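Local coordinates for protein aspartate aminotransferase (PDB 4H51) that probably transfers the amino group of L-aspartate to 2-oxoglutarate with the help of pyridoxal 5'-phosphate, as aspartate aminotransferases of its family do, at residues Tyr167-Pro170 against Lys171-Ser174; Met333-Arg336 against Ile337-Met340; Asp206-Gln209 against Glu210-Asn213. All coordinates share one frame; numbering follows the deposited sequence. Where two conformers were deposited one is given.

Interaction 1 of 3, residues Tyr167-Pro170 against Lys171-Ser174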
ATOM      1  N   TYR B 167      25.511  16.655   7.755  1.00 13.67           N
ATOM      2  CA  TYR B 167      24.877  16.079   8.918  1.00 13.61           C
ATOM      3  C   TYR B 167      25.899  15.307   9.732  1.00 15.01           C
ATOM      4  O   TYR B 167      26.285  15.768  10.817  1.00 16.71           O
ATOM      5  CB  TYR B 167      23.658  15.222   8.513  1.00 12.67           C
ATOM      6  CG  TYR B 167      22.892  14.769   9.732  1.00 12.49           C
ATOM      7  CD1 TYR B 167      22.076  15.664  10.396  1.00 12.63           C
ATOM      8  CD2 TYR B 167      23.051  13.500  10.273  1.00 12.07           C
ATOM      9  CE1 TYR B 167      21.419  15.320  11.559  1.00 12.83           C
ATOM     10  CE2 TYR B 167      22.362  13.136  11.419  1.00 12.04           C
ATOM     11  CZ  TYR B 167      21.540  14.049  12.064  1.00 12.45           C
ATOM     12  OH  TYR B 167      20.841  13.762  13.248  1.00 12.83           O
ATOM     13  N   TYR B 168      26.348  14.165   9.228  1.00 15.85           N
ATOM     14  CA  TYR B 168      27.285  13.312   9.988  1.00 17.52           C
ATOM     15  C   TYR B 168      28.716  13.575   9.561  1.00 17.72           C
ATOM     16  O   TYR B 168      28.994  13.661   8.375  1.00 17.12           O
ATOM     17  CB  TYR B 168      26.969  11.849   9.757  1.00 18.80           C
ATOM     18  CG  TYR B 168      27.694  10.927  10.690  1.00 20.19           C
ATOM     19  CD1 TYR B 168      27.453  10.979  12.066  1.00 21.36           C
ATOM     20  CD2 TYR B 168      28.596  10.009  10.220  1.00 21.57           C
ATOM     21  CE1 TYR B 168      28.105  10.143  12.942  1.00 21.80           C
ATOM     22  CE2 TYR B 168      29.260   9.155  11.085  1.00 21.23           C
ATOM     23  CZ  TYR B 168      29.009   9.225  12.440  1.00 22.53           C
ATOM     24  OH  TYR B 168      29.652   8.397  13.341  1.00 22.80           O
ATOM     25  N   ASP B 169      29.590  13.724  10.546  1.00 19.02           N
ATOM     26  CA  ASP B 169      31.022  13.852  10.325  1.00 20.68           C
ATOM     27  C   ASP B 169      31.764  12.573  10.779  1.00 20.87           C
ATOM     28  O   ASP B 169      31.953  12.348  11.942  1.00 19.87           O
ATOM     29  CB  ASP B 169      31.526  15.042  11.107  1.00 22.02           C
ATOM     30  CG  ASP B 169      32.955  15.348  10.799  1.00 25.66           C
ATOM     31  OD1 ASP B 169      33.554  14.604  10.001  1.00 25.72           O
ATOM     32  OD2 ASP B 169      33.466  16.334  11.346  1.00 29.02           O
ATOM     33  N   PRO B 170      32.215  11.761   9.844  1.00 23.71           N
ATOM     34  CA  PRO B 170      32.862  10.488  10.196  1.00 26.40           C
ATOM     35  C   PRO B 170      34.118  10.701  11.058  1.00 28.23           C
ATOM     36  O   PRO B 170      34.410   9.897  11.958  1.00 29.06           O
ATOM     37  CB  PRO B 170      33.262   9.922   8.835  1.00 26.45           C
ATOM     38  CG  PRO B 170      32.371  10.611   7.863  1.00 27.22           C
ATOM     39  CD  PRO B 170      32.193  11.993   8.403  1.00 24.41           C
ATOM     40  N   LYS B 171      34.809  11.810  10.841  1.00 28.04           N
ATOM     41  CA  LYS B 171      36.017  12.107  11.644  1.00 29.80           C
ATOM     42  C   LYS B 171      35.729  12.301  13.135  1.00 29.43           C
ATOM     43  O   LYS B 171      36.544  11.913  13.967  1.00 29.38           O
ATOM     44  CB  LYS B 171      36.731  13.334  11.094  1.00 31.71           C
ATOM     45  CG  LYS B 171      37.204  13.146   9.665  1.00 35.05           C
ATOM     46  CD  LYS B 171      38.207  14.209   9.256  1.00 37.70           C
ATOM     47  CE  LYS B 171      38.678  14.003   7.821  1.00 39.37           C
ATOM     48  NZ  LYS B 171      39.227  15.258   7.250  1.00 42.75           N
ATOM     49  N   THR B 172      34.581  12.874  13.493  1.00 26.20           N
ATOM     50  CA  THR B 172      34.262  13.108  14.907  1.00 26.60           C
ATOM     51  C   THR B 172      33.146  12.188  15.428  1.00 25.70           C
ATOM     52  O   THR B 172      32.754  12.324  16.580  1.00 28.63           O
ATOM     53  CB  THR B 172      33.788  14.547  15.101  1.00 27.28           C
ATOM     54  OG1 THR B 172      32.725  14.772  14.166  1.00 26.15           O
ATOM     55  CG2 THR B 172      34.923  15.535  14.898  1.00 27.60           C
ATOM     56  N   VAL B 173      32.657  11.274  14.587  1.00 25.10           N
ATOM     57  CA  VAL B 173      31.471  10.440  14.884  1.00 26.94           C
ATOM     58  C   VAL B 173      30.377  11.274  15.549  1.00 26.71           C
ATOM     59  O   VAL B 173      29.844  10.934  16.613  1.00 29.03           O
ATOM     60  CB  VAL B 173      31.840   9.229  15.760  1.00 27.33           C
ATOM     61  CG1 VAL B 173      32.803   8.346  15.000  1.00 27.93           C
ATOM     62  CG2 VAL B 173      32.434   9.684  17.098  1.00 28.78           C
ATOM     63  N   SER B 174      30.089  12.426  14.956  1.00 24.02           N
ATOM     64  CA  SER B 174      29.200  13.363  15.599  1.00 23.12           C
ATOM     65  C   SER B 174      28.571  14.196  14.512  1.00 21.83           C
ATOM     66  O   SER B 174      28.991  14.122  13.338  1.00 20.85           O
ATOM     67  CB  SER B 174      29.930  14.249  16.619  1.00 23.99           C
ATOM     68  OG  SER B 174      30.700  15.301  16.006  1.00 26.27           O
TER

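Interaction 2 of 3, residues Met333-Arg336 against Ile337-Met340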
ATOM      1  N   MET B 333      12.793  -3.242  25.339  1.00 14.69           N
ATOM      2  CA  MET B 333      13.475  -3.426  24.054  1.00 14.70           C
ATOM      3  C   MET B 333      14.630  -2.426  23.875  1.00 14.53           C
ATOM      4  O   MET B 333      15.772  -2.780  23.537  1.00 15.01           O
ATOM      5  CB  MET B 333      12.467  -3.291  22.890  1.00 14.44           C
ATOM      6  CG  MET B 333      11.486  -4.453  22.774  1.00 14.59           C
ATOM      7  SD  MET B 333       9.928  -4.106  21.942  1.00 14.98           S
ATOM      8  CE  MET B 333      10.485  -3.876  20.256  1.00 14.15           C
ATOM      9  N   ALA B 334      14.340  -1.160  24.104  1.00 14.43           N
ATOM     10  CA  ALA B 334      15.356  -0.131  24.077  1.00 15.03           C
ATOM     11  C   ALA B 334      16.511  -0.405  25.025  1.00 15.60           C
ATOM     12  O   ALA B 334      17.687  -0.195  24.665  1.00 15.42           O
ATOM     13  CB  ALA B 334      14.722   1.231  24.369  1.00 14.82           C
ATOM     14  N   GLU B 335      16.195  -0.892  26.226  1.00 16.98           N
ATOM     15  CA  GLU B 335      17.220  -1.189  27.207  1.00 18.10           C
ATOM     16  C   GLU B 335      18.097  -2.358  26.720  1.00 17.75           C
ATOM     17  O   GLU B 335      19.309  -2.331  26.918  1.00 17.12           O
ATOM     18  CB  GLU B 335      16.608  -1.491  28.573  1.00 21.03           C
ATOM     19  CG  GLU B 335      17.508  -2.139  29.610  1.00 23.27           C
ATOM     20  CD  GLU B 335      18.645  -1.268  30.080  1.00 26.54           C
ATOM     21  OE1 GLU B 335      18.615  -0.023  29.906  1.00 27.95           O
ATOM     22  OE2 GLU B 335      19.592  -1.850  30.648  1.00 32.74           O
ATOM     23  N   ARG B 336      17.497  -3.381  26.069  1.00 16.76           N
ATOM     24  CA  ARG B 336      18.306  -4.513  25.591  1.00 16.34           C
ATOM     25  C   ARG B 336      19.297  -4.051  24.534  1.00 16.05           C
ATOM     26  O   ARG B 336      20.438  -4.523  24.473  1.00 16.20           O
ATOM     27  CB  ARG B 336      17.437  -5.660  25.044  1.00 16.03           C
ATOM     28  CG  ARG B 336      18.171  -6.997  24.937  1.00 16.40           C
ATOM     29  CD  ARG B 336      17.417  -8.021  24.097  1.00 16.10           C
ATOM     30  NE  ARG B 336      17.653  -7.767  22.666  1.00 15.32           N
ATOM     31  CZ  ARG B 336      18.794  -8.020  22.017  1.00 15.23           C
ATOM     32  NH1 ARG B 336      19.836  -8.582  22.634  1.00 15.74           N
ATOM     33  NH2 ARG B 336      18.886  -7.718  20.721  1.00 14.46           N
ATOM     34  N   ILE B 337      18.858  -3.131  23.697  1.00 15.87           N
ATOM     35  CA  ILE B 337      19.755  -2.536  22.689  1.00 15.72           C
ATOM     36  C   ILE B 337      20.914  -1.855  23.369  1.00 16.42           C
ATOM     37  O   ILE B 337      22.073  -2.007  22.948  1.00 16.53           O
ATOM     38  CB  ILE B 337      19.021  -1.535  21.778  1.00 15.18           C
ATOM     39  CG1 ILE B 337      17.940  -2.285  20.955  1.00 14.59           C
ATOM     40  CG2 ILE B 337      20.020  -0.841  20.836  1.00 15.41           C
ATOM     41  CD1 ILE B 337      16.957  -1.386  20.225  1.00 13.87           C
ATOM     42  N   ARG B 338      20.630  -1.072  24.412  1.00 17.58           N
ATOM     43  CA  ARG B 338      21.715  -0.446  25.155  1.00 18.64           C
ATOM     44  C   ARG B 338      22.701  -1.440  25.732  1.00 18.93           C
ATOM     45  O   ARG B 338      23.895  -1.153  25.720  1.00 19.22           O
ATOM     46  CB  ARG B 338      21.203   0.419  26.303  1.00 20.67           C
ATOM     47  CG  ARG B 338      20.570   1.725  25.914  1.00 21.20           C
ATOM     48  CD  ARG B 338      20.158   2.434  27.215  1.00 23.90           C
ATOM     49  NE  ARG B 338      18.970   3.136  26.859  1.00 25.92           N
ATOM     50  CZ  ARG B 338      17.726   2.914  27.262  1.00 25.42           C
ATOM     51  NH1 ARG B 338      17.378   2.119  28.268  1.00 25.90           N
ATOM     52  NH2 ARG B 338      16.812   3.655  26.680  1.00 27.37           N
ATOM     53  N   THR B 339      22.224  -2.581  26.264  1.00 19.16           N
ATOM     54  CA  THR B 339      23.088  -3.609  26.808  1.00 19.79           C
ATOM     55  C   THR B 339      23.977  -4.213  25.723  1.00 19.20           C
ATOM     56  O   THR B 339      25.144  -4.504  25.980  1.00 19.09           O
ATOM     57  CB  THR B 339      22.361  -4.726  27.644  1.00 21.39           C
ATOM     58  OG1 THR B 339      21.637  -5.660  26.810  1.00 22.57           O
ATOM     59  CG2 THR B 339      21.400  -4.097  28.654  1.00 20.87           C
ATOM     60  N   MET B 340      23.450  -4.329  24.503  1.00 18.08           N
ATOM     61  CA  MET B 340      24.281  -4.810  23.380  1.00 17.48           C
ATOM     62  C   MET B 340      25.367  -3.782  23.010  1.00 17.40           C
ATOM     63  O   MET B 340      26.511  -4.140  22.725  1.00 16.91           O
ATOM     64  CB  MET B 340      23.372  -5.132  22.164  1.00 16.87           C
ATOM     65  CG  MET B 340      22.435  -6.328  22.401  1.00 16.62           C
ATOM     66  SD  MET B 340      23.272  -7.873  22.825  1.00 17.86           S
ATOM     67  CE  MET B 340      23.254  -7.987  24.646  1.00 18.51           C
TER

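Interaction 3 of 3, residues Asp206-Gln209 against Glu210-Asn213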
ATOM      1  N   ASP B 206      21.691  11.912  16.725  1.00 14.73           N
ATOM      2  CA  ASP B 206      20.606  12.861  16.671  1.00 14.53           C
ATOM      3  C   ASP B 206      21.111  14.220  17.127  1.00 14.25           C
ATOM      4  O   ASP B 206      22.099  14.311  17.878  1.00 14.39           O
ATOM      5  CB  ASP B 206      19.441  12.448  17.603  1.00 15.31           C
ATOM      6  CG  ASP B 206      18.720  11.214  17.133  1.00 15.86           C
ATOM      7  OD1 ASP B 206      18.937  10.837  15.969  1.00 16.61           O
ATOM      8  OD2 ASP B 206      17.930  10.632  17.924  1.00 16.13           O
ATOM      9  N   PRO B 207      20.419  15.277  16.704  1.00 13.39           N
ATOM     10  CA  PRO B 207      20.645  16.577  17.346  1.00 13.57           C
ATOM     11  C   PRO B 207      20.272  16.526  18.810  1.00 13.53           C
ATOM     12  O   PRO B 207      19.324  15.842  19.153  1.00 13.51           O
ATOM     13  CB  PRO B 207      19.661  17.497  16.645  1.00 13.32           C
ATOM     14  CG  PRO B 207      19.281  16.810  15.370  1.00 12.94           C
ATOM     15  CD  PRO B 207      19.394  15.345  15.645  1.00 12.76           C
ATOM     16  N   SER B 208      20.996  17.260  19.652  1.00 13.39           N
ATOM     17  CA  SER B 208      20.572  17.501  21.023  1.00 13.39           C
ATOM     18  C   SER B 208      19.283  18.321  21.014  1.00 13.42           C
ATOM     19  O   SER B 208      18.915  18.954  20.021  1.00 12.23           O
ATOM     20  CB  SER B 208      21.657  18.272  21.763  1.00 13.35           C
ATOM     21  OG  SER B 208      21.800  19.575  21.241  1.00 13.01           O
ATOM     22  N   GLN B 209      18.626  18.381  22.152  1.00 14.63           N
ATOM     23  CA  GLN B 209      17.450  19.270  22.252  1.00 15.14           C
ATOM     24  C   GLN B 209      17.819  20.735  21.898  1.00 14.97           C
ATOM     25  O   GLN B 209      17.054  21.442  21.255  1.00 14.17           O
ATOM     26  CB  GLN B 209      16.851  19.180  23.660  1.00 16.93           C
ATOM     27  CG  GLN B 209      16.177  17.818  23.941  1.00 17.29           C
ATOM     28  CD  GLN B 209      15.332  17.798  25.233  1.00 18.12           C
ATOM     29  OE1 GLN B 209      15.302  18.754  25.997  1.00 20.41           O
ATOM     30  NE2 GLN B 209      14.668  16.691  25.472  1.00 19.04           N
ATOM     31  N   GLU B 210      19.014  21.185  22.315  1.00 15.40           N
ATOM     32  CA  GLU B 210      19.474  22.530  22.027  1.00 16.00           C
ATOM     33  C   GLU B 210      19.665  22.718  20.516  1.00 15.08           C
ATOM     34  O   GLU B 210      19.222  23.723  19.960  1.00 15.25           O
ATOM     35  CB  GLU B 210      20.773  22.915  22.795  1.00 17.30           C
ATOM     36  CG  GLU B 210      20.622  22.941  24.329  1.00 18.33           C
ATOM     37  CD  GLU B 210      20.717  21.562  25.020  1.00 18.87           C
ATOM     38  OE1 GLU B 210      20.919  20.511  24.344  1.00 18.62           O
ATOM     39  OE2 GLU B 210      20.631  21.532  26.285  1.00 20.53           O
ATOM     40  N   GLN B 211      20.301  21.764  19.853  1.00 14.27           N
ATOM     41  CA  GLN B 211      20.425  21.815  18.360  1.00 14.06           C
ATOM     42  C   GLN B 211      19.073  21.840  17.672  1.00 13.48           C
ATOM     43  O   GLN B 211      18.858  22.615  16.731  1.00 13.48           O
ATOM     44  CB  GLN B 211      21.284  20.643  17.864  1.00 13.58           C
ATOM     45  CG  GLN B 211      22.737  20.862  18.277  1.00 14.18           C
ATOM     46  CD  GLN B 211      23.625  19.644  18.118  1.00 13.61           C
ATOM     47  OE1 GLN B 211      23.187  18.503  18.157  1.00 13.20           O
ATOM     48  NE2 GLN B 211      24.905  19.907  17.963  1.00 14.08           N
ATOM     49  N   TRP B 212      18.125  21.043  18.161  1.00 13.32           N
ATOM     50  CA  TRP B 212      16.777  21.083  17.590  1.00 12.97           C
ATOM     51  C   TRP B 212      16.149  22.439  17.668  1.00 13.65           C
ATOM     52  O   TRP B 212      15.469  22.837  16.731  1.00 13.05           O
ATOM     53  CB  TRP B 212      15.823  20.108  18.231  1.00 12.61           C
ATOM     54  CG  TRP B 212      15.945  18.693  17.743  1.00 12.20           C
ATOM     55  CD1 TRP B 212      16.177  17.566  18.512  1.00 12.36           C
ATOM     56  CD2 TRP B 212      15.788  18.202  16.390  1.00 11.55           C
ATOM     57  NE1 TRP B 212      16.182  16.445  17.732  1.00 11.99           N
ATOM     58  CE2 TRP B 212      15.975  16.772  16.443  1.00 11.64           C
ATOM     59  CE3 TRP B 212      15.512  18.795  15.172  1.00 11.55           C
ATOM     60  CZ2 TRP B 212      15.873  15.979  15.312  1.00 10.71           C
ATOM     61  CZ3 TRP B 212      15.438  17.991  14.047  1.00 11.12           C
ATOM     62  CH2 TRP B 212      15.580  16.627  14.121  1.00 10.82           C
ATOM     63  N   ASN B 213      16.286  23.132  18.808  1.00 14.70           N
ATOM     64  CA  ASN B 213      15.722  24.475  18.912  0.70 15.52           C
ATOM     65  C   ASN B 213      16.346  25.419  17.875  1.00 15.96           C
ATOM     66  O   ASN B 213      15.625  26.235  17.231  1.00 15.69           O
ATOM     67  CB  ASN B 213      15.900  25.020  20.342  0.70 16.58           C
ATOM     68  CG  ASN B 213      15.018  26.244  20.634  0.70 17.53           C
ATOM     69  OD1 ASN B 213      13.810  26.238  20.390  0.70 18.03           O
ATOM     70  ND2 ASN B 213      15.611  27.274  21.222  0.70 18.69           N
TER
HETATM   71  O   HOH W   1      24.189  15.963  18.265  1.00 14.12           O

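Interaction 1 of 3, residues Tyr167-Pro170 against Lys171-Ser174
The Tyr-168 ring runs alongside Val-173 on one face of a tight hairpin, hydroxyl end at the valine backbone. With CG anti to the backbone N (chi1 -169°), the ring follows the returning chain, and its OH reaches 3.1 Å from Val-173 CA, while CE1 comes 3.6 Å from Ser-174 N. This is the packed side: Tyr-168 is buried, resting also on Pro-145, Val-205 and Gln-363, and a long flat aromatic group suits a place between hairpin and loops. At the neck, Asp-169 N gives a nearly straight bond to Ser-174 O, 2.9 Å long. Val-173 and Ser-174 together face Asp-169 in a G1 beta bulge; its left-handed position, usually held by glycine, is taken here by the beta-branched Val-173 (phi 42°). The chain reverses through Pro-170 and Lys-171, closed by Thr-172 N bonding to Asp-169 O at 3.1 Å; the ring of Pro-170 already holds phi near -60°. Pro-170, Lys-171 and Thr-172 are exposed, so this end of the hairpin faces solvent and is looser, with Asp-169 and Ser-174 partly exposed. Here Lys-171 N meets Asp-169 OD1 at 3.2 Å from above the carboxylate plane. Thr-172 and Ser-174 have hydroxyls short enough to pair beside the turn, OG1 to OG 2.8 Å. The extended Lys-171 chain leads away, leaving its NZ 6.3 Å from Asp-169 OD1.

Interaction 2 of 3, residues Met333-Arg336 against Ile337-Met340
Arg-336 O is gripped twice from the next turn, by Met-340 N at 3.0 Å and by Thr-339 OG1 at 2.9 Å, and both donors arrive on the same face of its carbonyl plane. The contact is one stretch in the middle of the long alpha-helix 320-350, where the regular i to i+4 backbone bonds run from Met-333 to Met-340. Thr-339 can add its bond because OG1 sits between its own N and carbonyl carbon (chi1 75°), folded back against the helix; a threonine thus satisfies its hydroxyl within the helix and turns CG2 toward the Glu-335 side chain, 3.5 Å from OE2.

The two flanks of the helix differ. On the buried one, Arg-336 swings away from the axis, bends at chi3 and carries its guanidinium past Met-340, so that NH1 lies 3.4 Å from Met-340 CG and 3.5 Å from SD. The pliant thioether chain, bent at chi2 and chi3, follows the guanidinium obliquely. The N-H groups of Arg-336 are used elsewhere in the fold: NH2 bonds to Leu-398 O and NE weakly to Tyr-54 OH. Met-333 and Ile-337 bring apolar bulk to the same part of the fold, both touching Tyr-235.

On the more open flank, Glu-335 and Arg-338 form an i to i+3 salt bridge, their side chains crossing at about a right angle. Glu-335 OE1 offers its anti lone pair to Arg-338 NH1 at 3.0 Å and lies in the guanidinium plane, although the carboxylate itself is turned by 52°. The small methyl of Ala-334 leaves this guanidinium close to the backbone, with CB 3.9 Å from Arg-338 NH2, and Ala-334 O lies 4.1 Å above its centre.

Interaction 3 of 3, residues Asp206-Gln209 against Glu210-Asn213
A capping box starts helix 209-221, with Ser-208 as N-cap and Gln-211 as its partner three residues on. Ser-208 OG, held between its own N and carbonyl carbon (chi1 67°), accepts from Gln-211 N at 3.0 Å in a nearly straight bond. In return Gln-211 OE1 accepts from Ser-208 N at 2.9 Å, with the donor tilted 24° from the amide plane. Serine suits the first position because its short hydroxyl can stand in for a missing backbone acceptor; glutamine suits the second because its chain, extended beyond CG, carries a carbonyl oxygen back to the cap. That oxygen is held a second time, by a water that donates to Gln-211 OE1 at 2.7 Å and also to Asp-206 O.

Just before the cap, Pro-207 lies over one face of the Trp-212 indole. Its CG is 3.6 Å from the centroid of the six-membered ring, a CH-pi contact, while CB packs 3.7 Å from Gln-211 CB. Proline is apt here: its rigid, apolar ring offers C-H groups to the aromatic face. Trp-212 N completes the first turn by bonding to Ser-208 O at 2.9 Å, and the indole reaches helix 245-252 at Ala-246 and Leu-249. The carboxylate of Asp-206 accepts from the backbone N of Ala-199 and of His-200, so it ties this loop to the chain after strand 192-196. With Pro-207 directly before the N-cap and Trp-212 four residues after it, their apolar contact is a hydrophobic staple; joined to a capping box, it makes the combination that often closes a helix N-terminus.

Interactions 1 and 3 are neighbours, with centres about 15 Å apart, and they touch: Tyr-167 OH lies 3.2 Å from Pro-207 CD and 3.5 Å from Asp-206 CA. The same hydroxyl bonds to Val-205 O, and the Tyr-167 ring stacks on His-200, whose backbone N is held by Asp-206. The hairpin edge of the large sheet and the start of helix 209-221 therefore meet around one loop. Interaction 2 stands apart on helix 320-350, its centre about 23 Å from each of the others and its nearest atoms about 11 Å from interaction 3 and about 15 Å from interaction 1. The cofactor is bound to Lys-265, which belongs to none of the three.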